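Long-range contacts in myosin-4 (PDB 3MMI), which helps restrict certain proteins to the bud and daughter cell by carrying mRNAs such as ASH1, to which it is recruited through SHE3: residues A[160-170]-A[187-198]; A[298-306]-A[341-349]. One frame throughout, in Å; residues are numbered along the deposited sequence.

Interaction 1: A[160-170]-A[187-198]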
loop_
_atom_site.group_PDB
_atom_site.type_symbol
_atom_site.label_atom_id
_atom_site.label_comp_id
_atom_site.label_asym_id
_atom_site.label_seq_id
_atom_site.Cartn_x
_atom_site.Cartn_y
_atom_site.Cartn_z
ATOM N N PHE A 160 -6.170 2.001 -6.216
ATOM C CA PHE A 160 -6.249 3.443 -5.972
ATOM C C PHE A 160 -5.003 4.158 -6.466
ATOM O O PHE A 160 -5.097 5.103 -7.278
ATOM C CB PHE A 160 -6.468 3.751 -4.514
ATOM C CG PHE A 160 -6.395 5.166 -4.210
ATOM C CD1 PHE A 160 -7.180 6.074 -4.900
ATOM C CD2 PHE A 160 -5.530 5.641 -3.255
ATOM C CE1 PHE A 160 -7.132 7.450 -4.644
ATOM C CE2 PHE A 160 -5.461 7.059 -2.975
ATOM C CZ PHE A 160 -6.274 7.935 -3.686
ATOM N N MET A 161 -3.828 3.711 -6.037
ATOM C CA MET A 161 -2.569 4.360 -6.486
ATOM C C MET A 161 -2.182 4.293 -7.957
ATOM O O MET A 161 -1.504 5.219 -8.467
ATOM C CB MET A 161 -1.368 3.857 -5.629
ATOM C CG MET A 161 -1.330 4.546 -4.252
ATOM S SD MET A 161 -1.409 6.346 -4.459
ATOM C CE MET A 161 -2.120 6.872 -3.000
ATOM N N LYS A 162 -2.611 3.235 -8.649
ATOM C CA LYS A 162 -2.484 3.185 -10.134
ATOM C C LYS A 162 -3.202 4.451 -10.755
ATOM O O LYS A 162 -2.610 5.184 -11.552
ATOM C CB LYS A 162 -3.130 1.881 -10.680
ATOM C CG LYS A 162 -3.048 1.736 -12.194
ATOM N N HIS A 163 -4.459 4.652 -10.372
ATOM C CA HIS A 163 -5.261 5.751 -10.892
ATOM C C HIS A 163 -4.691 7.107 -10.496
ATOM O O HIS A 163 -4.541 7.994 -11.336
ATOM C CB HIS A 163 -6.709 5.631 -10.411
ATOM N N ALA A 164 -4.377 7.270 -9.214
ATOM C CA ALA A 164 -3.855 8.548 -8.728
ATOM C C ALA A 164 -2.522 8.910 -9.351
ATOM O O ALA A 164 -2.257 10.112 -9.550
ATOM C CB ALA A 164 -3.695 8.568 -7.202
ATOM N N SER A 165 -1.641 7.924 -9.600
ATOM C CA SER A 165 -0.368 8.203 -10.252
ATOM C C SER A 165 -0.500 8.647 -11.654
ATOM O O SER A 165 0.348 9.384 -12.099
ATOM C CB SER A 165 0.565 6.997 -10.395
ATOM O OG SER A 165 0.778 6.444 -9.167
ATOM N N ALA A 166 -1.511 8.152 -12.384
ATOM C CA ALA A 166 -1.760 8.645 -13.779
ATOM C C ALA A 166 -2.240 10.092 -13.730
ATOM O O ALA A 166 -1.684 10.983 -14.351
ATOM C CB ALA A 166 -2.799 7.778 -14.502
ATOM N N HIS A 167 -3.250 10.304 -12.900
ATOM C CA HIS A 167 -3.893 11.578 -12.793
ATOM C C HIS A 167 -2.902 12.647 -12.344
ATOM O O HIS A 167 -2.914 13.812 -12.808
ATOM C CB HIS A 167 -5.032 11.473 -11.797
ATOM C CG HIS A 167 -5.484 12.797 -11.291
ATOM N ND1 HIS A 167 -5.417 13.134 -9.944
ATOM C CD2 HIS A 167 -5.984 13.890 -11.936
ATOM C CE1 HIS A 167 -5.821 14.394 -9.780
ATOM N NE2 HIS A 167 -6.168 14.878 -10.974
ATOM N N ILE A 168 -1.995 12.271 -11.460
ATOM C CA ILE A 168 -1.114 13.277 -10.970
ATOM C C ILE A 168 0.152 13.250 -11.821
ATOM O O ILE A 168 0.965 14.168 -11.746
ATOM C CB ILE A 168 -0.756 12.977 -9.544
ATOM C CG1 ILE A 168 -1.960 13.197 -8.654
ATOM C CG2 ILE A 168 0.350 13.746 -9.100
ATOM C CD1 ILE A 168 -1.657 12.673 -7.333
ATOM N N GLU A 169 0.329 12.247 -12.664
ATOM C CA GLU A 169 1.441 12.315 -13.632
ATOM C C GLU A 169 2.853 12.180 -12.967
ATOM O O GLU A 169 3.857 12.875 -13.331
ATOM C CB GLU A 169 1.379 13.639 -14.451
ATOM C CG GLU A 169 0.033 13.850 -15.207
ATOM C CD GLU A 169 -0.009 15.170 -15.975
ATOM O OE1 GLU A 169 0.024 15.147 -17.174
ATOM O OE2 GLU A 169 -0.060 16.251 -15.385
ATOM N N ILE A 170 2.942 11.291 -11.987
ATOM C CA ILE A 170 4.152 11.135 -11.220
ATOM C C ILE A 170 5.401 10.932 -12.073
ATOM O O ILE A 170 6.437 11.544 -11.801
ATOM C CB ILE A 170 4.046 10.068 -10.094
ATOM C CG1 ILE A 170 3.689 10.753 -8.741
ATOM C CG2 ILE A 170 5.417 9.563 -9.704
ATOM C CD1 ILE A 170 2.302 10.621 -8.316
ATOM N N LYS A 187 2.688 20.819 -11.742
ATOM C CA LYS A 187 2.496 19.398 -11.508
ATOM C C LYS A 187 2.704 19.137 -10.000
ATOM O O LYS A 187 1.890 18.449 -9.356
ATOM C CB LYS A 187 3.447 18.571 -12.417
ATOM C CG LYS A 187 3.064 18.596 -13.878
ATOM C CD LYS A 187 3.742 17.482 -14.601
ATOM C CE LYS A 187 3.245 17.385 -16.058
ATOM N NZ LYS A 187 3.216 18.694 -16.640
ATOM N N PHE A 188 3.742 19.704 -9.441
ATOM C CA PHE A 188 3.947 19.590 -8.018
ATOM C C PHE A 188 2.801 20.184 -7.201
ATOM O O PHE A 188 2.372 19.677 -6.162
ATOM C CB PHE A 188 5.322 20.116 -7.546
ATOM C CG PHE A 188 6.431 19.088 -7.659
ATOM C CD1 PHE A 188 7.318 19.113 -8.730
ATOM C CD2 PHE A 188 6.538 18.033 -6.737
ATOM C CE1 PHE A 188 8.288 18.139 -8.871
ATOM C CE2 PHE A 188 7.527 17.038 -6.848
ATOM C CZ PHE A 188 8.390 17.044 -7.912
ATOM N N ALA A 189 2.232 21.235 -7.745
ATOM C CA ALA A 189 1.136 21.881 -7.038
ATOM C C ALA A 189 -0.010 20.947 -7.101
ATOM O O ALA A 189 -0.766 20.875 -6.174
ATOM C CB ALA A 189 0.751 23.285 -7.652
ATOM N N LYS A 190 -0.176 20.232 -8.205
ATOM C CA LYS A 190 -1.283 19.324 -8.308
ATOM C C LYS A 190 -1.069 18.084 -7.380
ATOM O O LYS A 190 -2.069 17.546 -6.807
ATOM C CB LYS A 190 -1.429 18.852 -9.772
ATOM N N LEU A 191 0.179 17.568 -7.282
ATOM C CA LEU A 191 0.455 16.538 -6.309
ATOM C C LEU A 191 0.143 16.964 -4.849
ATOM O O LEU A 191 -0.429 16.200 -4.069
ATOM C CB LEU A 191 1.946 16.110 -6.383
ATOM C CG LEU A 191 2.327 15.060 -5.347
ATOM C CD1 LEU A 191 1.661 13.677 -5.628
ATOM C CD2 LEU A 191 3.802 14.974 -5.457
ATOM N N PHE A 192 0.547 18.178 -4.483
ATOM C CA PHE A 192 0.304 18.655 -3.106
ATOM C C PHE A 192 -1.165 18.857 -2.734
ATOM O O PHE A 192 -1.603 18.485 -1.624
ATOM C CB PHE A 192 1.082 19.910 -2.823
ATOM C CG PHE A 192 2.572 19.710 -2.870
ATOM C CD1 PHE A 192 3.144 18.464 -2.586
ATOM C CD2 PHE A 192 3.416 20.755 -3.252
ATOM C CE1 PHE A 192 4.551 18.268 -2.610
ATOM C CE2 PHE A 192 4.839 20.537 -3.287
ATOM C CZ PHE A 192 5.372 19.232 -2.953
ATOM N N THR A 193 -1.943 19.280 -3.725
ATOM C CA THR A 193 -3.363 19.385 -3.560
ATOM C C THR A 193 -4.019 18.027 -3.443
ATOM O O THR A 193 -4.937 17.831 -2.588
ATOM C CB THR A 193 -3.985 20.242 -4.709
ATOM O OG1 THR A 193 -3.480 21.571 -4.538
ATOM C CG2 THR A 193 -5.468 20.270 -4.604
ATOM N N PHE A 194 -3.546 17.093 -4.259
ATOM C CA PHE A 194 -4.074 15.737 -4.206
ATOM C C PHE A 194 -3.848 15.068 -2.833
ATOM O O PHE A 194 -4.730 14.404 -2.301
ATOM C CB PHE A 194 -3.511 14.857 -5.317
ATOM C CG PHE A 194 -3.792 13.373 -5.084
ATOM C CD1 PHE A 194 -4.912 12.816 -5.559
ATOM C CD2 PHE A 194 -2.905 12.566 -4.347
ATOM C CE1 PHE A 194 -5.192 11.483 -5.387
ATOM C CE2 PHE A 194 -3.167 11.195 -4.132
ATOM C CZ PHE A 194 -4.339 10.660 -4.644
ATOM N N LEU A 195 -2.662 15.233 -2.282
ATOM C CA LEU A 195 -2.307 14.662 -1.007
ATOM C C LEU A 195 -3.010 15.372 0.138
ATOM O O LEU A 195 -3.371 14.704 1.119
ATOM C CB LEU A 195 -0.789 14.774 -0.730
ATOM C CG LEU A 195 0.046 13.866 -1.672
ATOM C CD1 LEU A 195 1.533 14.064 -1.503
ATOM C CD2 LEU A 195 -0.379 12.351 -1.517
ATOM N N ASN A 196 -3.189 16.715 0.006
ATOM C CA ASN A 196 -4.051 17.434 1.017
ATOM C C ASN A 196 -5.504 16.935 0.967
ATOM O O ASN A 196 -6.134 16.807 1.950
ATOM C CB ASN A 196 -4.058 18.991 0.829
ATOM C CG ASN A 196 -2.701 19.639 1.097
ATOM O OD1 ASN A 196 -2.282 20.567 0.375
ATOM N ND2 ASN A 196 -1.990 19.128 2.056
ATOM N N GLU A 197 -5.962 16.596 -0.226
ATOM C CA GLU A 197 -7.311 16.124 -0.386
ATOM C C GLU A 197 -7.447 14.665 0.028
ATOM O O GLU A 197 -8.470 14.263 0.563
ATOM C CB GLU A 197 -7.811 16.385 -1.824
ATOM C CG GLU A 197 -8.062 17.905 -2.053
ATOM C CD GLU A 197 -8.447 18.288 -3.488
ATOM O OE1 GLU A 197 -8.683 17.385 -4.334
ATOM O OE2 GLU A 197 -8.482 19.476 -3.772
ATOM N N PHE A 198 -6.393 13.859 -0.184
ATOM C CA PHE A 198 -6.354 12.489 0.312
ATOM C C PHE A 198 -6.384 12.541 1.803
ATOM O O PHE A 198 -7.119 11.805 2.493
ATOM C CB PHE A 198 -5.041 11.818 -0.152
ATOM C CG PHE A 198 -4.950 10.370 0.132
ATOM C CD1 PHE A 198 -6.089 9.612 0.419
ATOM C CD2 PHE A 198 -3.730 9.712 -0.008
ATOM C CE1 PHE A 198 -6.026 8.237 0.615
ATOM C CE2 PHE A 198 -3.655 8.371 0.280
ATOM C CZ PHE A 198 -4.803 7.621 0.544
#

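Interaction 2: A[298-306]-A[341-349]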
loop_
_atom_site.group_PDB
_atom_site.type_symbol
_atom_site.label_atom_id
_atom_site.label_comp_id
_atom_site.label_asym_id
_atom_site.label_seq_id
_atom_site.Cartn_x
_atom_site.Cartn_y
_atom_site.Cartn_z
ATOM N N LEU A 298 19.149 -3.402 -3.532
ATOM C CA LEU A 298 18.955 -3.739 -4.949
ATOM C C LEU A 298 19.627 -5.041 -5.236
ATOM O O LEU A 298 20.745 -5.256 -4.708
ATOM C CB LEU A 298 19.509 -2.657 -5.880
ATOM C CG LEU A 298 18.656 -1.328 -5.834
ATOM C CD1 LEU A 298 19.391 -0.105 -6.423
ATOM C CD2 LEU A 298 17.222 -1.388 -6.352
ATOM N N ASN A 299 19.047 -5.900 -6.091
ATOM C CA ASN A 299 19.815 -7.094 -6.408
ATOM C C ASN A 299 20.836 -6.793 -7.472
ATOM O O ASN A 299 20.847 -5.728 -8.088
ATOM C CB ASN A 299 18.801 -8.299 -6.658
ATOM C CG ASN A 299 17.959 -8.073 -7.788
ATOM O OD1 ASN A 299 18.424 -7.505 -8.786
ATOM N ND2 ASN A 299 16.743 -8.612 -7.718
ATOM N N PRO A 300 21.658 -7.805 -7.823
ATOM C CA PRO A 300 22.604 -7.626 -8.886
ATOM C C PRO A 300 22.019 -7.330 -10.283
ATOM O O PRO A 300 22.613 -6.529 -10.962
ATOM C CB PRO A 300 23.430 -8.907 -8.824
ATOM C CG PRO A 300 23.306 -9.352 -7.366
ATOM C CD PRO A 300 21.790 -9.127 -7.191
ATOM N N ALA A 301 20.845 -7.868 -10.638
ATOM C CA ALA A 301 20.256 -7.675 -12.010
ATOM C C ALA A 301 19.742 -6.214 -11.993
ATOM O O ALA A 301 19.778 -5.528 -12.996
ATOM C CB ALA A 301 19.151 -8.630 -12.243
ATOM N N GLN A 302 19.180 -5.768 -10.847
ATOM C CA GLN A 302 18.648 -4.355 -10.717
ATOM C C GLN A 302 19.752 -3.382 -10.864
ATOM O O GLN A 302 19.704 -2.413 -11.602
ATOM C CB GLN A 302 17.933 -4.204 -9.404
ATOM C CG GLN A 302 16.558 -4.886 -9.410
ATOM C CD GLN A 302 15.952 -4.954 -8.047
ATOM O OE1 GLN A 302 16.669 -5.110 -7.081
ATOM N NE2 GLN A 302 14.636 -5.061 -7.971
ATOM N N ILE A 303 20.871 -3.677 -10.224
ATOM C CA ILE A 303 21.991 -2.798 -10.330
ATOM C C ILE A 303 22.578 -2.825 -11.716
ATOM O O ILE A 303 22.995 -1.750 -12.258
ATOM C CB ILE A 303 23.126 -3.158 -9.303
ATOM C CG1 ILE A 303 22.665 -3.050 -7.871
ATOM C CG2 ILE A 303 24.415 -2.368 -9.576
ATOM C CD1 ILE A 303 23.662 -3.558 -6.917
ATOM N N GLN A 304 22.726 -4.001 -12.287
ATOM C CA GLN A 304 23.117 -4.087 -13.719
ATOM C C GLN A 304 22.172 -3.378 -14.613
ATOM O O GLN A 304 22.615 -2.690 -15.573
ATOM C CB GLN A 304 23.282 -5.610 -14.106
ATOM C CG GLN A 304 23.921 -5.741 -15.482
ATOM C CD GLN A 304 23.634 -7.088 -16.128
ATOM O OE1 GLN A 304 22.541 -7.581 -16.107
ATOM N NE2 GLN A 304 24.661 -7.702 -16.538
ATOM N N ALA A 305 20.878 -3.551 -14.396
ATOM C CA ALA A 305 19.915 -2.841 -15.306
ATOM C C ALA A 305 20.195 -1.350 -15.337
ATOM O O ALA A 305 20.061 -0.618 -16.353
ATOM C CB ALA A 305 18.508 -3.087 -14.856
ATOM N N ILE A 306 20.556 -0.831 -14.176
ATOM C CA ILE A 306 20.730 0.629 -14.068
ATOM C C ILE A 306 22.019 1.073 -14.784
ATOM O O ILE A 306 22.028 2.011 -15.563
ATOM C CB ILE A 306 20.809 1.127 -12.611
ATOM C CG1 ILE A 306 19.436 1.092 -11.877
ATOM C CG2 ILE A 306 21.488 2.516 -12.524
ATOM C CD1 ILE A 306 19.664 0.850 -10.431
ATOM N N GLY A 341 14.945 -19.565 -7.702
ATOM C CA GLY A 341 13.916 -18.523 -7.980
ATOM C C GLY A 341 14.482 -17.477 -8.913
ATOM O O GLY A 341 15.668 -17.278 -8.947
ATOM N N LYS A 342 13.609 -16.918 -9.735
ATOM C CA LYS A 342 13.910 -15.789 -10.569
ATOM C C LYS A 342 14.320 -14.566 -9.750
ATOM O O LYS A 342 13.690 -14.215 -8.757
ATOM C CB LYS A 342 12.735 -15.419 -11.463
ATOM C CG LYS A 342 13.070 -14.264 -12.410
ATOM C CD LYS A 342 11.958 -13.988 -13.507
ATOM C CE LYS A 342 12.202 -12.622 -14.146
ATOM N NZ LYS A 342 11.176 -12.086 -15.117
ATOM N N MET A 343 15.413 -13.974 -10.169
ATOM C CA MET A 343 15.891 -12.730 -9.616
ATOM C C MET A 343 15.226 -11.543 -10.406
ATOM O O MET A 343 15.715 -11.170 -11.479
ATOM C CB MET A 343 17.422 -12.713 -9.739
ATOM C CG MET A 343 18.077 -11.368 -9.195
ATOM S SD MET A 343 19.840 -11.166 -9.537
ATOM C CE MET A 343 20.569 -12.277 -8.205
ATOM N N GLU A 344 14.091 -11.044 -9.868
ATOM C CA GLU A 344 13.212 -10.119 -10.532
ATOM C C GLU A 344 13.895 -8.797 -10.638
ATOM O O GLU A 344 14.505 -8.349 -9.684
ATOM C CB GLU A 344 11.923 -9.895 -9.742
ATOM C CG GLU A 344 11.229 -11.131 -9.147
ATOM C CD GLU A 344 10.492 -11.879 -10.200
ATOM O OE1 GLU A 344 10.487 -11.347 -11.355
ATOM O OE2 GLU A 344 9.933 -12.984 -9.859
ATOM N N ILE A 345 13.865 -8.157 -11.781
ATOM C CA ILE A 345 14.291 -6.802 -11.873
ATOM C C ILE A 345 13.142 -5.827 -11.467
ATOM O O ILE A 345 13.401 -4.969 -10.583
ATOM C CB ILE A 345 14.790 -6.450 -13.222
ATOM C CG1 ILE A 345 16.026 -7.260 -13.561
ATOM C CG2 ILE A 345 15.066 -5.012 -13.398
ATOM C CD1 ILE A 345 16.589 -6.932 -15.026
ATOM N N MET A 346 11.910 -6.017 -12.021
ATOM C CA MET A 346 10.747 -5.236 -11.605
ATOM C C MET A 346 10.482 -5.515 -10.151
ATOM O O MET A 346 10.587 -6.643 -9.689
ATOM C CB MET A 346 9.513 -5.591 -12.504
ATOM C CG MET A 346 9.869 -5.458 -13.960
ATOM S SD MET A 346 9.755 -3.725 -14.422
ATOM C CE MET A 346 11.413 -3.308 -14.502
ATOM N N LEU A 347 10.001 -4.496 -9.458
ATOM C CA LEU A 347 9.324 -4.651 -8.104
ATOM C C LEU A 347 7.817 -4.749 -8.226
ATOM O O LEU A 347 7.315 -4.335 -9.221
ATOM C CB LEU A 347 9.607 -3.379 -7.242
ATOM C CG LEU A 347 11.075 -2.996 -7.128
ATOM C CD1 LEU A 347 11.326 -1.601 -6.459
ATOM C CD2 LEU A 347 11.859 -4.131 -6.305
ATOM N N SER A 348 7.164 -5.260 -7.170
ATOM C CA SER A 348 5.718 -5.344 -6.948
ATOM C C SER A 348 5.495 -4.613 -5.645
ATOM O O SER A 348 6.280 -4.762 -4.740
ATOM C CB SER A 348 5.275 -6.784 -6.540
ATOM O OG SER A 348 5.774 -7.593 -7.479
ATOM N N ALA A 349 4.298 -4.081 -5.454
ATOM C CA ALA A 349 3.934 -3.402 -4.240
ATOM C C ALA A 349 3.514 -4.411 -3.187
ATOM O O ALA A 349 2.685 -5.293 -3.461
ATOM C CB ALA A 349 2.798 -2.480 -4.561
#

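Interaction 1: A[160-170]-A[187-198]
F160 begins the contact by meeting two phenylalanines of the facing helix at once. Its CG lies anti to the backbone N (chi1 173°), and the ring reaches across: CZ of F160 comes within 3.5 Å of F194 CZ, rim to rim with the planes 25° apart, while F160 CE2 sits over one face of F198 at 3.6 Å from its CZ. The side chain of M161, bent at chi2, carries its CE to F198 CE2 (3.9 Å). One turn on, A164 offers only a methyl, and its CB takes the end of the F194 ring, 3.4 Å from CZ. These residues belong to an antiparallel helix pair of the all-helical type V myosin globular tail: 160-168 and 187-198 run at 146°, with axes 10.5 Å apart. H167 brings its ring edge beside F194. I168, whose CA lies nearest that of L191, splits its branches: CG2 packs 3.7 Å from L191 CD1, whereas CD1 is placed over the face of the F194 ring closer than carbons can sit, a doubtful detail. At E169, positive phi completes a Schellman motif with I170 N bonded to S165 O. The carboxylate of E169 lies across the K187 chain, its OE2 4.3 Å from NZ, beyond salt-bridge range.

Interaction 2: A[298-306]-A[341-349]
N299 ND2 donates to the backbone O of E344 at 3.0 Å, and Q302 NE2 donates to I345 O at 2.9 Å, so two side-chain amides of a helix start hold the irregular chain 341-349. The same two residues form the capping box of helix 300-308, in the DIL region of the globular tail: N299 OD1 accepts from Q302 N (2.8 Å) and more weakly from A301 N, while Q302 OE1 accepts from N299 N in the carbonyl plane at 2.7 Å. Each amide therefore spends its oxygen on the cap and its NH2 on the chain 341-349, which fixes its rotation from both ends. The acceptor O of E344 lies in the amide plane of N299, and the N-H...O angle is 163°. With an alanine here in place of the asparagine, A301 N and Q302 N would probably lose the oxygen that caps them, and E344 O its amide donor.

M343 can be followed outward. From CB, which points toward the helix start, the chain passes to CG, anti to the backbone N (chi1 179°) and 3.4 Å from N299 ND2, the two side chains sliding past each other in opposite directions. SD comes next, 3.8 Å from A301 CB. A bend at chi3 (-79°) then turns the methyl CE onto the proline ring, 3.5 Å from P300 CD. Farther along the segment, I345 lays CG1 against A301 CB, and its CG2 approaches the methyl of A305. From helix 209-234, F228 touches both Q302 and L347. At this end of the contact, L347 crosses Q302 at about a right angle and brings its CD2 methyl to 3.4 Å from NE2.

The two contacts follow one another in sequence, interaction 1 closing before interaction 2 opens. Their centres are 27 Å apart, and their nearest atoms, at about 8 Å, do not touch. Helix 209-234 touches both as a shared neighbour: T219 and Y222 meet M161, and M226 meets I170 of interaction 1, whereas F228 and I232 meet Q302, A305 and L347 of interaction 2, and N229 ND2 bonds to L347 O. The bonding also differs: 160-170 and 187-198 join two helices through apolar and aromatic side chains, whereas 298-306 adds two amide-to-carbonyl hydrogen bonds to its apolar packing on the chain after helix 322-338.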